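Side-chain contacts in BSU-2 beta-lactamase (Bacillus subtilis, PDB 6W5E), which probably hydrolyses beta-lactam antibiotics as a class D serine beta-lactamase, an activity linked to antibiotic resistance: residues S35-D40 with G48-H53; V89-D94 with R134-E139; R199-E204 with V228-T233. All coordinates share one frame; numbering follows the deposited sequence. Where two conformers were deposited one is given.

Contacts 1 and 3 both reach the same antiparallel sheet, contact 1 through strand 48-54 and contact 3 through strands 202-205 and 225-233; their centres lie 18 Å apart and their nearest atoms about 6 Å. Contact 2 belongs to the helical part of the chain. Its centre is 36 Å from that of contact 1, on the opposite side of the chain's centre, and 24 Å from that of contact 3, although the nearest atoms of contacts 2 and 3 come within about 6 Å. Contact 3 touches residues flanking carboxylated K79, M201 meeting V80 and V228 meeting T77; in class D enzymes this modification serves the active site.

Contact 1. Residues S35-D40 with G48-H53; sequences SKMNVD and GTFILH
The chain is extended at M37 and N38 and turns at V39, crossing strand 48-53 without pairing with it; V39 and F50 are the nearest residues, at 8.1 Å between CA atoms, so side chains alone bridge the gap. M37 and V39 both point toward the strand, and F50 and L52, two residues apart on one face of it, point back. SD and CE of M37 both lie against CD2 of L52, at 3.7 and 3.9 Å, and a bend at chi3 (61°) also brings CE to 4.2 Å from CE2 of F50. M37 crosses both partners at about a right angle. V39 meets the next atom of the same ring side, its CG2 4.2 Å from CD2 of F50, and both approaches to the ring are oblique. Flexible methionine suits the place between ring and leucine, compact valine the spot beside it. OD1 of N38 accepts a hydrogen bond from the backbone N of D40, 3.0 Å, an Asx turn that shapes the chain after V39. F61 and Y63 also touch V39, and Y262 touches M37. With no hydrogen bond between the segments, apolar contact holds the loop against the side chains of strands 48-54 and 59-63.

Contact 2. Residues V89-D94 with R134-E139; sequences VKAVRD and RDIGEE
A91 sets its methyl group against the last turn of helix 126-136, with CB 4.1 Å from CB of D135 and 4.4 Å from CG1 of I136. Alanine suits this close approach, in which the CA atoms of A91 and D135 are only 6.2 Å apart. I136 is the buried member of the contact, and its CG1 also lies 4.5 Å from CG2 of V89, a looser touch that extends the apolar patch. Away from this patch the contact turns polar. The exposed D135 offers its CB to A91, but its carboxylate joins the loop through a water that donates to OD2 of D135 at 2.7 Å and to O of A91 at 2.9 Å. With CG anti to its carbonyl carbon (chi1 -79°), D135 can pack with CB while OD2 holds that water. Both segments contain a helix end. K90, with positive phi, closes helix 81-88 in a Schellman motif, and G137 links helices 126-136 and 138-147 at a positive phi that favours glycine. I136 packs on N82 and I85 of helix 81-88 and on M141 of helix 138-147, while V89 touches R140 and W144 of that same helix, so the loop between helix 81-88 and strand 98-99 packs where helices 126-136 and 138-147 meet.

Contact 3. Residues R199-E204 with V228-T233; sequences RMMIQE and VGFIKT
M201 points its side chain toward strand 225-233 and meets it with the terminal methyl: CE lies 4.2 Å from CZ of F230, 4.3 Å from CA of G229 and 4.4 Å from O of V228. The thioether chain is extended as far as SD and then bends at chi3 (70°), which turns CE in over the backbone of the strand. The F230 ring receives it obliquely. SD stands 5.3 Å from the ring centroid and 50° off the ring normal, a Met-aromatic contact in which the sulfur lies neither over the centre of the ring nor in its plane. F230 leaves its backbone to one side, yet the far end of the ring swings nearer to M201, so CZ is the atom that touches. A long, polarisable methionine suits this span, because 7.9 Å separate the CA atoms of M201 and G229. Glycine suits position 229, whose positive phi and tight approach to CE favour a residue without a side chain. Y212, L182 and A183 also touch the F230 ring, and M201 further contacts M121 and V80. In the sheet order strand 209-217 separates strand 202-205 from 225-233, and M201 reaches past it; Q203 and E204 face L211 in a classic beta bulge. The arrangement belongs to the fold of serine beta-lactamases and penicillin-binding proteins, in which helices pack on a central antiparallel sheet.

Contact 1. Residues S35-D40 with G48-H53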
loop_
_atom_site.group_PDB
_atom_site.type_symbol
_atom_site.label_atom_id
_atom_site.label_comp_id
_atom_site.label_asym_id
_atom_site.label_seq_id
_atom_site.Cartn_x
_atom_site.Cartn_y
_atom_site.Cartn_z
ATOM N N SER A 35 -10.801 15.776 12.396
ATOM C CA SER A 35 -10.153 16.909 13.039
ATOM C C SER A 35 -10.199 16.821 14.556
ATOM O O SER A 35 -9.571 17.646 15.225
ATOM C CB SER A 35 -10.775 18.216 12.550
ATOM O OG SER A 35 -12.050 18.397 13.132
ATOM N N LYS A 36 -10.901 15.837 15.113
ATOM C CA LYS A 36 -11.045 15.700 16.556
ATOM C C LYS A 36 -10.185 14.593 17.156
ATOM O O LYS A 36 -10.221 14.404 18.375
ATOM C CB LYS A 36 -12.514 15.455 16.910
ATOM C CG LYS A 36 -13.431 16.620 16.587
ATOM C CD LYS A 36 -14.260 17.022 17.795
ATOM C CE LYS A 36 -15.226 18.152 17.457
ATOM N NZ LYS A 36 -16.648 17.695 17.517
ATOM N N MET A 37 -9.402 13.877 16.352
ATOM C CA MET A 37 -8.743 12.657 16.800
ATOM C C MET A 37 -7.423 12.936 17.513
ATOM O O MET A 37 -6.829 14.009 17.403
ATOM C CB MET A 37 -8.421 11.740 15.624
ATOM C CG MET A 37 -9.563 11.431 14.709
ATOM S SD MET A 37 -8.906 10.569 13.268
ATOM C CE MET A 37 -8.187 9.100 14.005
ATOM N N ASN A 38 -6.939 11.911 18.213
ATOM C CA ASN A 38 -5.586 11.893 18.753
ATOM C C ASN A 38 -5.091 10.456 18.729
ATOM O O ASN A 38 -5.823 9.548 19.126
ATOM C CB ASN A 38 -5.572 12.412 20.193
ATOM C CG ASN A 38 -4.172 12.612 20.713
ATOM O OD1 ASN A 38 -3.505 11.658 21.111
ATOM N ND2 ASN A 38 -3.716 13.867 20.717
ATOM N N VAL A 39 -3.856 10.249 18.266
ATOM C CA VAL A 39 -3.284 8.906 18.173
ATOM C C VAL A 39 -1.906 8.833 18.831
ATOM O O VAL A 39 -1.157 7.879 18.596
ATOM C CB VAL A 39 -3.249 8.379 16.719
ATOM C CG1 VAL A 39 -4.649 8.395 16.109
ATOM C CG2 VAL A 39 -2.274 9.187 15.871
ATOM N N ASP A 40 -1.566 9.829 19.663
ATOM C CA ASP A 40 -0.236 9.886 20.275
ATOM C C ASP A 40 0.152 8.559 20.911
ATOM O O ASP A 40 1.296 8.108 20.778
ATOM C CB ASP A 40 -0.197 10.942 21.380
ATOM C CG ASP A 40 -0.208 12.357 20.863
ATOM O OD1 ASP A 40 -0.306 12.579 19.641
ATOM O OD2 ASP A 40 -0.130 13.263 21.715
ATOM N N GLY A 48 7.068 7.393 14.085
ATOM C CA GLY A 48 6.098 7.063 13.057
ATOM C C GLY A 48 5.181 8.214 12.720
ATOM O O GLY A 48 5.191 9.265 13.366
ATOM N N THR A 49 4.364 7.988 11.688
ATOM C CA THR A 49 3.354 8.943 11.255
ATOM C C THR A 49 2.080 8.189 10.890
ATOM O O THR A 49 2.116 7.010 10.525
ATOM C CB THR A 49 3.876 9.806 10.094
ATOM O OG1 THR A 49 2.880 10.744 9.684
ATOM C CG2 THR A 49 4.253 8.938 8.907
ATOM N N PHE A 50 0.946 8.871 11.029
ATOM C CA PHE A 50 -0.353 8.319 10.668
ATOM C C PHE A 50 -1.154 9.416 9.987
ATOM O O PHE A 50 -1.210 10.547 10.482
ATOM C CB PHE A 50 -1.113 7.845 11.918
ATOM C CG PHE A 50 -2.526 7.397 11.640
ATOM C CD1 PHE A 50 -2.773 6.167 11.045
ATOM C CD2 PHE A 50 -3.601 8.196 11.991
ATOM C CE1 PHE A 50 -4.061 5.756 10.799
ATOM C CE2 PHE A 50 -4.901 7.782 11.748
ATOM C CZ PHE A 50 -5.130 6.564 11.157
ATOM N N ILE A 51 -1.774 9.072 8.860
ATOM C CA ILE A 51 -2.581 10.000 8.078
ATOM C C ILE A 51 -3.934 9.359 7.822
ATOM O O ILE A 51 -3.996 8.198 7.403
ATOM C CB ILE A 51 -1.908 10.338 6.736
ATOM C CG1 ILE A 51 -0.489 10.864 6.959
ATOM C CG2 ILE A 51 -2.769 11.343 5.986
ATOM C CD1 ILE A 51 0.420 10.635 5.793
ATOM N N LEU A 52 -5.013 10.107 8.065
ATOM C CA LEU A 52 -6.367 9.614 7.825
ATOM C C LEU A 52 -7.147 10.680 7.075
ATOM O O LEU A 52 -7.281 11.811 7.556
ATOM C CB LEU A 52 -7.074 9.249 9.134
ATOM C CG LEU A 52 -8.403 8.503 8.970
ATOM C CD1 LEU A 52 -8.186 7.149 8.296
ATOM C CD2 LEU A 52 -9.100 8.346 10.319
ATOM N N HIS A 53 -7.660 10.321 5.902
ATOM C CA HIS A 53 -8.421 11.237 5.065
ATOM C C HIS A 53 -9.875 10.791 4.978
ATOM O O HIS A 53 -10.157 9.661 4.569
ATOM C CB HIS A 53 -7.838 11.327 3.657
ATOM C CG HIS A 53 -8.606 12.242 2.756
ATOM N ND1 HIS A 53 -8.438 13.608 2.772
ATOM C CD2 HIS A 53 -9.583 11.990 1.851
ATOM C CE1 HIS A 53 -9.260 14.159 1.898
ATOM N NE2 HIS A 53 -9.968 13.201 1.328
#

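Contact 2. Residues V89-D94 with R134-E139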
loop_
_atom_site.group_PDB
_atom_site.type_symbol
_atom_site.label_atom_id
_atom_site.label_comp_id
_atom_site.label_asym_id
_atom_site.label_seq_id
_atom_site.Cartn_x
_atom_site.Cartn_y
_atom_site.Cartn_z
ATOM N N VAL A 89 -1.446 -2.618 -18.755
ATOM C CA VAL A 89 -0.659 -2.885 -19.961
ATOM C C VAL A 89 -0.717 -4.341 -20.382
ATOM O O VAL A 89 -0.026 -4.729 -21.338
ATOM C CB VAL A 89 0.809 -2.414 -19.853
ATOM C CG1 VAL A 89 0.887 -0.959 -19.394
ATOM C CG2 VAL A 89 1.632 -3.347 -18.941
ATOM N N LYS A 90 -1.512 -5.162 -19.695
ATOM C CA LYS A 90 -1.701 -6.574 -20.027
ATOM C C LYS A 90 -0.429 -7.410 -19.859
ATOM O O LYS A 90 -0.262 -8.443 -20.517
ATOM C CB LYS A 90 -2.343 -6.766 -21.407
ATOM C CG LYS A 90 -3.627 -5.962 -21.571
ATOM C CD LYS A 90 -4.352 -6.299 -22.863
ATOM N N ALA A 91 0.478 -6.989 -18.975
ATOM C CA ALA A 91 1.597 -7.847 -18.601
ATOM C C ALA A 91 1.150 -8.998 -17.710
ATOM O O ALA A 91 1.856 -10.008 -17.617
ATOM C CB ALA A 91 2.700 -7.037 -17.910
ATOM N N VAL A 92 0.009 -8.850 -17.039
ATOM C CA VAL A 92 -0.667 -9.921 -16.320
ATOM C C VAL A 92 -2.138 -9.860 -16.691
ATOM O O VAL A 92 -2.673 -8.791 -17.000
ATOM C CB VAL A 92 -0.478 -9.841 -14.785
ATOM C CG1 VAL A 92 0.900 -10.344 -14.382
ATOM C CG2 VAL A 92 -0.704 -8.420 -14.277
ATOM N N ARG A 93 -2.804 -11.017 -16.618
ATOM C CA ARG A 93 -4.169 -11.146 -17.124
ATOM C C ARG A 93 -5.207 -10.687 -16.104
ATOM O O ARG A 93 -6.167 -9.995 -16.462
ATOM C CB ARG A 93 -4.417 -12.602 -17.528
ATOM C CG ARG A 93 -5.734 -12.878 -18.241
ATOM C CD ARG A 93 -6.107 -14.358 -18.126
ATOM N NE ARG A 93 -6.071 -14.780 -16.730
ATOM C CZ ARG A 93 -5.245 -15.695 -16.235
ATOM N NH1 ARG A 93 -4.378 -16.318 -17.024
ATOM N NH2 ARG A 93 -5.284 -15.979 -14.943
ATOM N N ASP A 94 -5.042 -11.067 -14.844
ATOM C CA ASP A 94 -6.010 -10.791 -13.779
ATOM C C ASP A 94 -5.359 -11.200 -12.461
ATOM O O ASP A 94 -4.162 -11.519 -12.418
ATOM C CB ASP A 94 -7.366 -11.472 -14.033
ATOM C CG ASP A 94 -7.261 -12.992 -14.183
ATOM O OD1 ASP A 94 -6.356 -13.618 -13.589
ATOM O OD2 ASP A 94 -8.114 -13.573 -14.893
ATOM N N ARG A 134 9.816 -6.653 -14.517
ATOM C CA ARG A 134 10.659 -6.895 -15.682
ATOM C C ARG A 134 9.842 -6.889 -16.969
ATOM O O ARG A 134 10.295 -6.364 -17.993
ATOM C CB ARG A 134 11.433 -8.207 -15.516
ATOM C CG ARG A 134 12.505 -8.182 -14.433
ATOM C CD ARG A 134 13.441 -9.377 -14.525
ATOM N NE ARG A 134 12.789 -10.642 -14.177
ATOM C CZ ARG A 134 12.716 -11.137 -12.944
ATOM N NH1 ARG A 134 13.251 -10.465 -11.930
ATOM N NH2 ARG A 134 12.112 -12.304 -12.727
ATOM N N ASP A 135 8.626 -7.451 -16.934
ATOM C CA ASP A 135 7.777 -7.450 -18.123
ATOM C C ASP A 135 7.242 -6.054 -18.426
ATOM O O ASP A 135 7.032 -5.708 -19.598
ATOM C CB ASP A 135 6.612 -8.418 -17.931
ATOM C CG ASP A 135 7.002 -9.878 -18.145
ATOM O OD1 ASP A 135 8.038 -10.158 -18.781
ATOM O OD2 ASP A 135 6.237 -10.756 -17.701
ATOM N N ILE A 136 7.005 -5.236 -17.396
ATOM C CA ILE A 136 6.600 -3.853 -17.641
ATOM C C ILE A 136 7.729 -3.097 -18.330
ATOM O O ILE A 136 7.534 -2.448 -19.367
ATOM C CB ILE A 136 6.155 -3.173 -16.331
ATOM C CG1 ILE A 136 4.842 -3.796 -15.826
ATOM C CG2 ILE A 136 6.000 -1.675 -16.539
ATOM C CD1 ILE A 136 4.464 -3.343 -14.430
ATOM N N GLY A 137 8.934 -3.207 -17.788
ATOM C CA GLY A 137 10.106 -2.638 -18.438
ATOM C C GLY A 137 10.362 -1.204 -18.023
ATOM O O GLY A 137 9.457 -0.453 -17.663
ATOM N N GLU A 138 11.640 -0.823 -18.093
ATOM C CA GLU A 138 12.100 0.472 -17.595
ATOM C C GLU A 138 11.325 1.638 -18.196
ATOM O O GLU A 138 10.833 2.509 -17.470
ATOM C CB GLU A 138 13.591 0.620 -17.917
ATOM C CG GLU A 138 14.218 1.940 -17.508
ATOM C CD GLU A 138 14.827 1.865 -16.132
ATOM O OE1 GLU A 138 14.671 0.807 -15.480
ATOM O OE2 GLU A 138 15.462 2.853 -15.705
ATOM N N GLU A 139 11.226 1.687 -19.525
ATOM C CA GLU A 139 10.634 2.857 -20.165
ATOM C C GLU A 139 9.153 2.996 -19.823
ATOM O O GLU A 139 8.663 4.108 -19.584
ATOM C CB GLU A 139 10.837 2.782 -21.678
ATOM C CG GLU A 139 12.298 2.630 -22.101
ATOM C CD GLU A 139 12.674 1.191 -22.451
ATOM O OE1 GLU A 139 12.525 0.283 -21.589
ATOM O OE2 GLU A 139 13.139 0.984 -23.602
HETATM O O HOH W 1 4.219 -10.487 -15.982
#

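Contact 3. Residues R199-E204 with V228-T233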
loop_
_atom_site.group_PDB
_atom_site.type_symbol
_atom_site.label_atom_id
_atom_site.label_comp_id
_atom_site.label_asym_id
_atom_site.label_seq_id
_atom_site.Cartn_x
_atom_site.Cartn_y
_atom_site.Cartn_z
ATOM N N ARG A 199 -9.866 -5.391 -4.871
ATOM C CA ARG A 199 -10.198 -6.708 -4.338
ATOM C C ARG A 199 -8.954 -7.416 -3.815
ATOM O O ARG A 199 -8.994 -8.045 -2.750
ATOM C CB ARG A 199 -10.905 -7.559 -5.394
ATOM C CG ARG A 199 -12.347 -7.129 -5.633
ATOM C CD ARG A 199 -13.207 -8.261 -6.171
ATOM N NE ARG A 199 -12.608 -8.881 -7.346
ATOM C CZ ARG A 199 -12.859 -8.515 -8.599
ATOM N NH1 ARG A 199 -13.692 -7.509 -8.850
ATOM N NH2 ARG A 199 -12.256 -9.144 -9.601
ATOM N N MET A 200 -7.830 -7.293 -4.526
ATOM C CA MET A 200 -6.604 -7.937 -4.072
ATOM C C MET A 200 -6.089 -7.346 -2.769
ATOM O O MET A 200 -5.335 -8.016 -2.064
ATOM C CB MET A 200 -5.502 -7.838 -5.133
ATOM C CG MET A 200 -5.815 -8.598 -6.415
ATOM S SD MET A 200 -4.426 -8.693 -7.564
ATOM C CE MET A 200 -4.245 -7.018 -8.100
ATOM N N MET A 201 -6.461 -6.105 -2.447
ATOM C CA MET A 201 -6.055 -5.443 -1.213
ATOM C C MET A 201 -6.960 -5.756 -0.025
ATOM O O MET A 201 -6.650 -5.328 1.093
ATOM C CB MET A 201 -6.024 -3.925 -1.430
ATOM C CG MET A 201 -4.960 -3.457 -2.396
ATOM S SD MET A 201 -5.144 -1.699 -2.793
ATOM C CE MET A 201 -4.690 -0.947 -1.236
ATOM N N ILE A 202 -8.066 -6.481 -0.219
ATOM C CA ILE A 202 -8.983 -6.706 0.892
ATOM C C ILE A 202 -8.285 -7.494 1.986
ATOM O O ILE A 202 -7.716 -8.565 1.737
ATOM C CB ILE A 202 -10.259 -7.422 0.425
ATOM C CG1 ILE A 202 -11.113 -6.484 -0.428
ATOM C CG2 ILE A 202 -11.062 -7.902 1.634
ATOM C CD1 ILE A 202 -12.302 -7.151 -1.111
ATOM N N GLN A 203 -8.319 -6.957 3.206
ATOM C CA GLN A 203 -7.791 -7.622 4.390
ATOM C C GLN A 203 -8.882 -8.234 5.253
ATOM O O GLN A 203 -8.679 -9.309 5.825
ATOM C CB GLN A 203 -6.989 -6.628 5.235
ATOM C CG GLN A 203 -5.886 -5.922 4.470
ATOM C CD GLN A 203 -4.624 -6.756 4.380
ATOM O OE1 GLN A 203 -3.939 -6.970 5.379
ATOM N NE2 GLN A 203 -4.305 -7.227 3.180
ATOM N N GLU A 204 -10.032 -7.568 5.355
ATOM C CA GLU A 204 -11.156 -8.014 6.170
ATOM C C GLU A 204 -12.441 -7.538 5.517
ATOM O O GLU A 204 -12.553 -6.357 5.186
ATOM C CB GLU A 204 -11.115 -7.367 7.559
ATOM C CG GLU A 204 -9.940 -7.694 8.449
ATOM C CD GLU A 204 -10.261 -7.419 9.911
ATOM O OE1 GLU A 204 -10.776 -8.333 10.586
ATOM O OE2 GLU A 204 -10.022 -6.282 10.373
ATOM N N VAL A 228 -0.803 0.832 4.296
ATOM C CA VAL A 228 -1.491 1.870 3.543
ATOM C C VAL A 228 -2.745 1.284 2.920
ATOM O O VAL A 228 -2.790 0.099 2.581
ATOM C CB VAL A 228 -0.563 2.498 2.470
ATOM C CG1 VAL A 228 0.765 2.938 3.103
ATOM C CG2 VAL A 228 -0.299 1.538 1.318
ATOM N N GLY A 229 -3.772 2.107 2.782
ATOM C CA GLY A 229 -4.997 1.569 2.203
ATOM C C GLY A 229 -6.190 2.466 2.487
ATOM O O GLY A 229 -6.062 3.686 2.584
ATOM N N PHE A 230 -7.355 1.833 2.576
ATOM C CA PHE A 230 -8.579 2.572 2.821
ATOM C C PHE A 230 -9.588 1.641 3.465
ATOM O O PHE A 230 -9.452 0.418 3.416
ATOM C CB PHE A 230 -9.136 3.264 1.562
ATOM C CG PHE A 230 -8.769 2.597 0.269
ATOM C CD1 PHE A 230 -9.426 1.456 -0.164
ATOM C CD2 PHE A 230 -7.763 3.125 -0.527
ATOM C CE1 PHE A 230 -9.080 0.855 -1.359
ATOM C CE2 PHE A 230 -7.421 2.524 -1.727
ATOM C CZ PHE A 230 -8.080 1.385 -2.138
ATOM N N ILE A 231 -10.595 2.235 4.096
ATOM C CA ILE A 231 -11.644 1.469 4.756
ATOM C C ILE A 231 -12.993 2.014 4.328
ATOM O O ILE A 231 -13.212 3.232 4.330
ATOM C CB ILE A 231 -11.493 1.442 6.294
ATOM C CG1 ILE A 231 -12.643 0.650 6.922
ATOM C CG2 ILE A 231 -11.391 2.865 6.899
ATOM C CD1 ILE A 231 -12.364 0.199 8.325
ATOM N N LYS A 232 -13.885 1.116 3.932
ATOM C CA LYS A 232 -15.242 1.478 3.564
ATOM C C LYS A 232 -16.141 1.109 4.731
ATOM O O LYS A 232 -16.081 -0.021 5.222
ATOM C CB LYS A 232 -15.656 0.707 2.309
ATOM C CG LYS A 232 -17.120 0.857 1.940
ATOM C CD LYS A 232 -17.434 0.275 0.559
ATOM C CE LYS A 232 -16.569 -0.938 0.210
ATOM N NZ LYS A 232 -17.240 -1.880 -0.740
ATOM N N THR A 233 -16.919 2.072 5.208
ATOM C CA THR A 233 -17.887 1.851 6.277
ATOM C C THR A 233 -19.277 2.253 5.798
ATOM O O THR A 233 -19.463 2.742 4.681
ATOM C CB THR A 233 -17.543 2.638 7.553
ATOM O OG1 THR A 233 -17.977 4.003 7.415
ATOM C CG2 THR A 233 -16.048 2.603 7.847
#